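Local structure of peptidase M28 (Shewanella amazonensis SB2B, 3IIB) at residues 57-61 against 281-285; 82-88 against 208-212. The protein probably acts as a secreted, zinc-dependent metallopeptidase of family M28 with dipeptidase or carboxypeptidase activity, working as a homodimer. All blocks are in the same frame, centred on the assembly; numbering follows the deposited sequence. Where two conformers were deposited one is given.

Interaction 1. Residues 57-61 against 281-285; sequences SLGFD and AKHIL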
loop_
_atom_site.group_PDB
_atom_site.type_symbol
_atom_site.label_atom_id
_atom_site.label_comp_id
_atom_site.label_asym_id
_atom_site.label_seq_id
_atom_site.Cartn_x
_atom_site.Cartn_y
_atom_site.Cartn_z
ATOM N N SER A 57 -26.153 -23.881 1.329
ATOM C CA SER A 57 -25.265 -24.817 1.973
ATOM C C SER A 57 -25.321 -24.659 3.498
ATOM O O SER A 57 -25.032 -25.587 4.260
ATOM C CB SER A 57 -23.808 -24.655 1.460
ATOM O OG SER A 57 -23.127 -23.607 2.181
ATOM N N LEU A 58 -25.663 -23.458 3.957
ATOM C CA LEU A 58 -25.791 -23.222 5.376
ATOM C C LEU A 58 -27.166 -23.625 5.919
ATOM O O LEU A 58 -27.405 -23.555 7.119
ATOM C CB LEU A 58 -25.511 -21.747 5.690
ATOM C CG LEU A 58 -24.070 -21.330 5.404
ATOM C CD1 LEU A 58 -23.913 -19.807 5.453
ATOM C CD2 LEU A 58 -23.142 -22.027 6.401
ATOM N N GLY A 59 -28.087 -24.057 5.056
ATOM C CA GLY A 59 -29.342 -24.612 5.545
ATOM C C GLY A 59 -30.449 -23.633 5.867
ATOM O O GLY A 59 -31.391 -23.983 6.576
ATOM N N PHE A 60 -30.375 -22.411 5.335
ATOM C CA PHE A 60 -31.435 -21.435 5.601
ATOM C C PHE A 60 -32.770 -21.952 5.119
ATOM O O PHE A 60 -32.857 -22.763 4.207
ATOM C CB PHE A 60 -31.122 -20.047 5.032
ATOM C CG PHE A 60 -30.045 -19.315 5.820
ATOM C CD1 PHE A 60 -30.339 -18.788 7.057
ATOM C CD2 PHE A 60 -28.761 -19.250 5.377
ATOM C CE1 PHE A 60 -29.355 -18.164 7.795
ATOM C CE2 PHE A 60 -27.755 -18.625 6.121
ATOM C CZ PHE A 60 -28.041 -18.085 7.298
ATOM N N ASP A 61 -33.826 -21.484 5.761
ATOM C CA ASP A 61 -35.168 -21.986 5.469
ATOM C C ASP A 61 -35.685 -21.565 4.098
ATOM O O ASP A 61 -36.335 -22.365 3.407
ATOM C CB ASP A 61 -36.123 -21.569 6.556
ATOM C CG ASP A 61 -35.782 -22.195 7.900
ATOM O OD1 ASP A 61 -35.790 -23.419 7.942
ATOM O OD2 ASP A 61 -35.498 -21.490 8.894
ATOM N N ALA A 281 -26.764 -14.895 11.391
ATOM C CA ALA A 281 -28.006 -15.615 11.096
ATOM C C ALA A 281 -27.817 -17.158 11.224
ATOM O O ALA A 281 -28.700 -17.852 11.735
ATOM C CB ALA A 281 -28.562 -15.208 9.707
ATOM N N LYS A 282 -26.673 -17.689 10.785
ATOM C CA LYS A 282 -26.403 -19.121 10.872
ATOM C C LYS A 282 -26.311 -19.548 12.327
ATOM O O LYS A 282 -26.846 -20.571 12.701
ATOM C CB LYS A 282 -25.110 -19.481 10.140
ATOM C CG LYS A 282 -24.665 -20.946 10.263
ATOM C CD LYS A 282 -25.723 -21.919 9.795
ATOM C CE LYS A 282 -25.137 -23.279 9.545
ATOM N NZ LYS A 282 -24.584 -23.940 10.764
ATOM N N HIS A 283 -25.628 -18.758 13.153
ATOM C CA HIS A 283 -25.601 -19.104 14.587
ATOM C C HIS A 283 -27.007 -19.164 15.173
ATOM O O HIS A 283 -27.277 -19.967 16.063
ATOM C CB HIS A 283 -24.707 -18.155 15.379
ATOM C CG HIS A 283 -23.259 -18.305 15.044
ATOM N ND1 HIS A 283 -22.585 -19.500 15.184
ATOM C CD2 HIS A 283 -22.373 -17.433 14.515
ATOM C CE1 HIS A 283 -21.343 -19.352 14.747
ATOM N NE2 HIS A 283 -21.186 -18.099 14.361
ATOM N N ILE A 284 -27.876 -18.271 14.723
ATOM C CA ILE A 284 -29.274 -18.255 15.184
ATOM C C ILE A 284 -30.026 -19.487 14.661
ATOM O O ILE A 284 -30.746 -20.181 15.425
ATOM C CB ILE A 284 -29.971 -16.934 14.825
ATOM C CG1 ILE A 284 -29.414 -15.807 15.695
ATOM C CG2 ILE A 284 -31.539 -17.086 14.984
ATOM C CD1 ILE A 284 -29.848 -14.382 15.273
ATOM N N LEU A 285 -29.798 -19.790 13.383
ATOM C CA LEU A 285 -30.382 -20.979 12.742
ATOM C C LEU A 285 -30.011 -22.266 13.472
ATOM O O LEU A 285 -30.855 -23.203 13.575
ATOM C CB LEU A 285 -29.957 -21.049 11.249
ATOM C CG LEU A 285 -30.570 -22.112 10.321
ATOM C CD1 LEU A 285 -32.056 -21.858 10.079
ATOM C CD2 LEU A 285 -29.804 -22.106 8.954
#
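Leu-285 lays its methyl CD2 over one face of the Phe-60 ring. This is a CH-pi contact, with CD2 4.2 Å from the centroid of the Phe-60 ring and offset toward its rim. The first torsion of Leu-285 (chi1 -173°) sets CG opposite the backbone N and sends the branch across to the loop. Ala-281 meets the same ring obliquely, its CB 3.6 Å from Phe-60 CE1. The backbone N of Lys-282 also approaches the ring obliquely, 3.8 Å from Phe-60 CZ.

The loop follows helix 42-57, which ends in a Schellman motif. Gly-59 is the residue with positive phi (85°), and the turn leads the chain toward strand 62-84.

Two carbonyls of this turn rest against aliphatic carbon. Leu-58 O lies 3.3 Å from Leu-285 CD2. Gly-59 O is 3.4 Å from the same CD2 of Leu-285. Lys-282 has two conformers; in one, its bent chain brings CE near Leu-58 O and CD2, so this contact is less certain.

No hydrogen bond crosses between the segments. The charged ends have partners outside them: Lys-282 NZ forms a salt bridge with Asp-286 and also bonds a triethylene glycol, probably from the crystallisation liquor. Asp-61 OD2 accepts from Lys-243 N and also touches Leu-285 CD1.

Interaction 2. Residues 82-88 against 208-212; sequences ILSPFPQ and LINAM
Gln-88 NE2 touches Leu-208 CD1 and Met-212 CE while donating to the carbonyl O of Thr-31 of the second subunit, with a weak second bond to Val-32 O of that subunit. The same amide group crosses the side chain of Leu-208 obliquely. Its OE1 lies 3.6 Å from Leu-208 CD2.

Met-212, a selenomethionine, lies at the centre of the contact. With CG beside the backbone N (chi1 -73°) and the chain extended beyond it, the side chain reaches across to the hairpin. Its CE meets Ile-82 CD1 tip to tip at 3.6 Å and also lies 3.4 Å from Phe-86 O. Its SE is 3.6 Å from Pro-85 CD. Pro-85 follows a cis peptide bond, and its CB lies over the centre of one face of the Phe-86 ring. Met-212 CG approaches the edge of that ring, 3.7 Å from Phe-86 CD2. The selenium is oblique to it, 5.1 Å from the Phe-86 centroid, a Met-aromatic contact.

Ile-82 CD1 also touches Leu-208 and Ile-209. The segment 82-88 is the tip of the beta hairpin of strands 62-84 and 88-94, and Leu-83 and Ser-84 form a classic beta bulge opposite Val-220.

No hydrogen bond crosses between the two segments; van der Waals packing, mostly apolar, holds them, while the Gln-88 amide makes its main bond to the second subunit.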
loop_
_atom_site.group_PDB
_atom_site.type_symbol
_atom_site.label_atom_id
_atom_site.label_comp_id
_atom_site.label_asym_id
_atom_site.label_seq_id
_atom_site.Cartn_x
_atom_site.Cartn_y
_atom_site.Cartn_z
ATOM N N ILE A 82 3.329 13.238 -14.449
ATOM C CA ILE A 82 3.638 14.664 -14.506
ATOM C C ILE A 82 4.623 14.869 -15.637
ATOM O O ILE A 82 5.641 14.158 -15.741
ATOM C CB ILE A 82 4.249 15.108 -13.193
ATOM C CG1 ILE A 82 3.187 15.044 -12.078
ATOM C CG2 ILE A 82 4.796 16.495 -13.327
ATOM C CD1 ILE A 82 3.926 15.217 -10.684
ATOM N N LEU A 83 4.308 15.821 -16.509
ATOM C CA LEU A 83 5.172 16.152 -17.659
ATOM C C LEU A 83 6.158 17.263 -17.341
ATOM O O LEU A 83 7.283 17.271 -17.872
ATOM C CB LEU A 83 4.336 16.535 -18.892
ATOM C CG LEU A 83 3.353 15.482 -19.424
ATOM C CD1 LEU A 83 2.573 16.064 -20.629
ATOM C CD2 LEU A 83 4.052 14.210 -19.830
ATOM N N SER A 84 5.736 18.178 -16.478
ATOM C CA SER A 84 6.554 19.300 -16.063
ATOM C C SER A 84 5.997 19.883 -14.764
ATOM O O SER A 84 4.807 19.790 -14.495
ATOM C CB SER A 84 6.637 20.365 -17.172
ATOM O OG SER A 84 5.370 20.901 -17.447
ATOM N N PRO A 85 6.879 20.490 -13.931
ATOM C CA PRO A 85 8.313 20.805 -14.141
ATOM C C PRO A 85 9.310 19.607 -14.099
ATOM O O PRO A 85 10.333 19.649 -14.758
ATOM C CB PRO A 85 8.607 21.758 -13.006
ATOM C CG PRO A 85 7.628 21.386 -11.918
ATOM C CD PRO A 85 6.409 20.916 -12.609
ATOM N N PHE A 86 9.001 18.577 -13.312
ATOM C CA PHE A 86 9.903 17.460 -13.083
ATOM C C PHE A 86 9.143 16.200 -13.467
ATOM O O PHE A 86 8.203 15.798 -12.751
ATOM C CB PHE A 86 10.278 17.384 -11.601
ATOM C CG PHE A 86 10.736 18.700 -11.035
ATOM C CD1 PHE A 86 11.864 19.333 -11.555
ATOM C CD2 PHE A 86 10.013 19.336 -10.031
ATOM C CE1 PHE A 86 12.270 20.539 -11.064
ATOM C CE2 PHE A 86 10.442 20.539 -9.532
ATOM C CZ PHE A 86 11.546 21.144 -10.051
ATOM N N PRO A 87 9.539 15.572 -14.584
ATOM C CA PRO A 87 8.690 14.500 -15.051
ATOM C C PRO A 87 8.709 13.309 -14.096
ATOM O O PRO A 87 9.772 12.860 -13.702
ATOM C CB PRO A 87 9.320 14.127 -16.394
ATOM C CG PRO A 87 10.064 15.299 -16.813
ATOM C CD PRO A 87 10.568 15.926 -15.584
ATOM N N GLN A 88 7.545 12.769 -13.780
ATOM C CA GLN A 88 7.430 11.648 -12.882
ATOM C C GLN A 88 6.150 10.861 -13.122
ATOM O O GLN A 88 5.125 11.444 -13.476
ATOM C CB GLN A 88 7.353 12.155 -11.450
ATOM C CG GLN A 88 8.583 12.787 -10.936
ATOM C CD GLN A 88 8.794 12.576 -9.483
ATOM O OE1 GLN A 88 8.491 11.527 -8.972
ATOM N NE2 GLN A 88 9.432 13.551 -8.807
ATOM N N LEU A 208 3.128 15.060 -3.936
ATOM C CA LEU A 208 4.183 15.392 -4.894
ATOM C C LEU A 208 3.803 16.607 -5.741
ATOM O O LEU A 208 4.622 17.507 -5.979
ATOM C CB LEU A 208 4.488 14.195 -5.794
ATOM C CG LEU A 208 5.476 14.396 -6.944
ATOM C CD1 LEU A 208 6.846 14.756 -6.371
ATOM C CD2 LEU A 208 5.514 13.069 -7.779
ATOM N N ILE A 209 2.559 16.624 -6.203
ATOM C CA ILE A 209 2.091 17.693 -7.044
ATOM C C ILE A 209 2.160 18.985 -6.192
ATOM O O ILE A 209 2.605 20.028 -6.658
ATOM C CB ILE A 209 0.685 17.450 -7.555
ATOM C CG1 ILE A 209 0.688 16.351 -8.612
ATOM C CG2 ILE A 209 0.110 18.742 -8.170
ATOM C CD1 ILE A 209 -0.712 16.033 -9.250
ATOM N N ASN A 210 1.725 18.896 -4.945
ATOM C CA ASN A 210 1.755 20.047 -4.037
ATOM C C ASN A 210 3.183 20.598 -3.883
ATOM O O ASN A 210 3.383 21.812 -3.926
ATOM C CB ASN A 210 1.220 19.692 -2.648
ATOM C CG ASN A 210 -0.315 19.687 -2.560
ATOM O OD1 ASN A 210 -1.031 20.274 -3.389
ATOM N ND2 ASN A 210 -0.819 19.071 -1.484
ATOM N N ALA A 211 4.165 19.716 -3.698
ATOM C CA ALA A 211 5.582 20.106 -3.537
ATOM C C ALA A 211 6.115 20.876 -4.753
ATOM O O ALA A 211 6.919 21.803 -4.624
ATOM C CB ALA A 211 6.422 18.850 -3.307
HETATM N N MSE A 212 5.669 20.486 -5.946
HETATM C CA MSE A 212 6.016 21.230 -7.154
HETATM C C MSE A 212 5.335 22.608 -7.252
HETATM O O MSE A 212 5.969 23.578 -7.675
HETATM C CB MSE A 212 5.661 20.382 -8.371
HETATM C CG MSE A 212 6.619 19.221 -8.553
HETATM SE SE MSE A 212 6.303 18.240 -10.169
HETATM C CE MSE A 212 7.146 16.548 -9.616
#

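In the fold
Strand 62-84 connects the two contacts. It starts at the end of the loop in interaction 1 and finishes at the hairpin tip in interaction 2. Their centres are 55 Å apart, on opposite sides of the chain's centre, and their nearest atoms about 45 Å apart. Both lie away from the two-zinc site. Helix 267-285 carries Asp-269, a ligand of both zinc ions, near its start, and meets interaction 1 at its other end. Interaction 2 meets the second subunit; no other chain of the assembly touches the segments of interaction 1. The enzyme is active as a homodimer, and interaction 2 lies at the contact between its subunits.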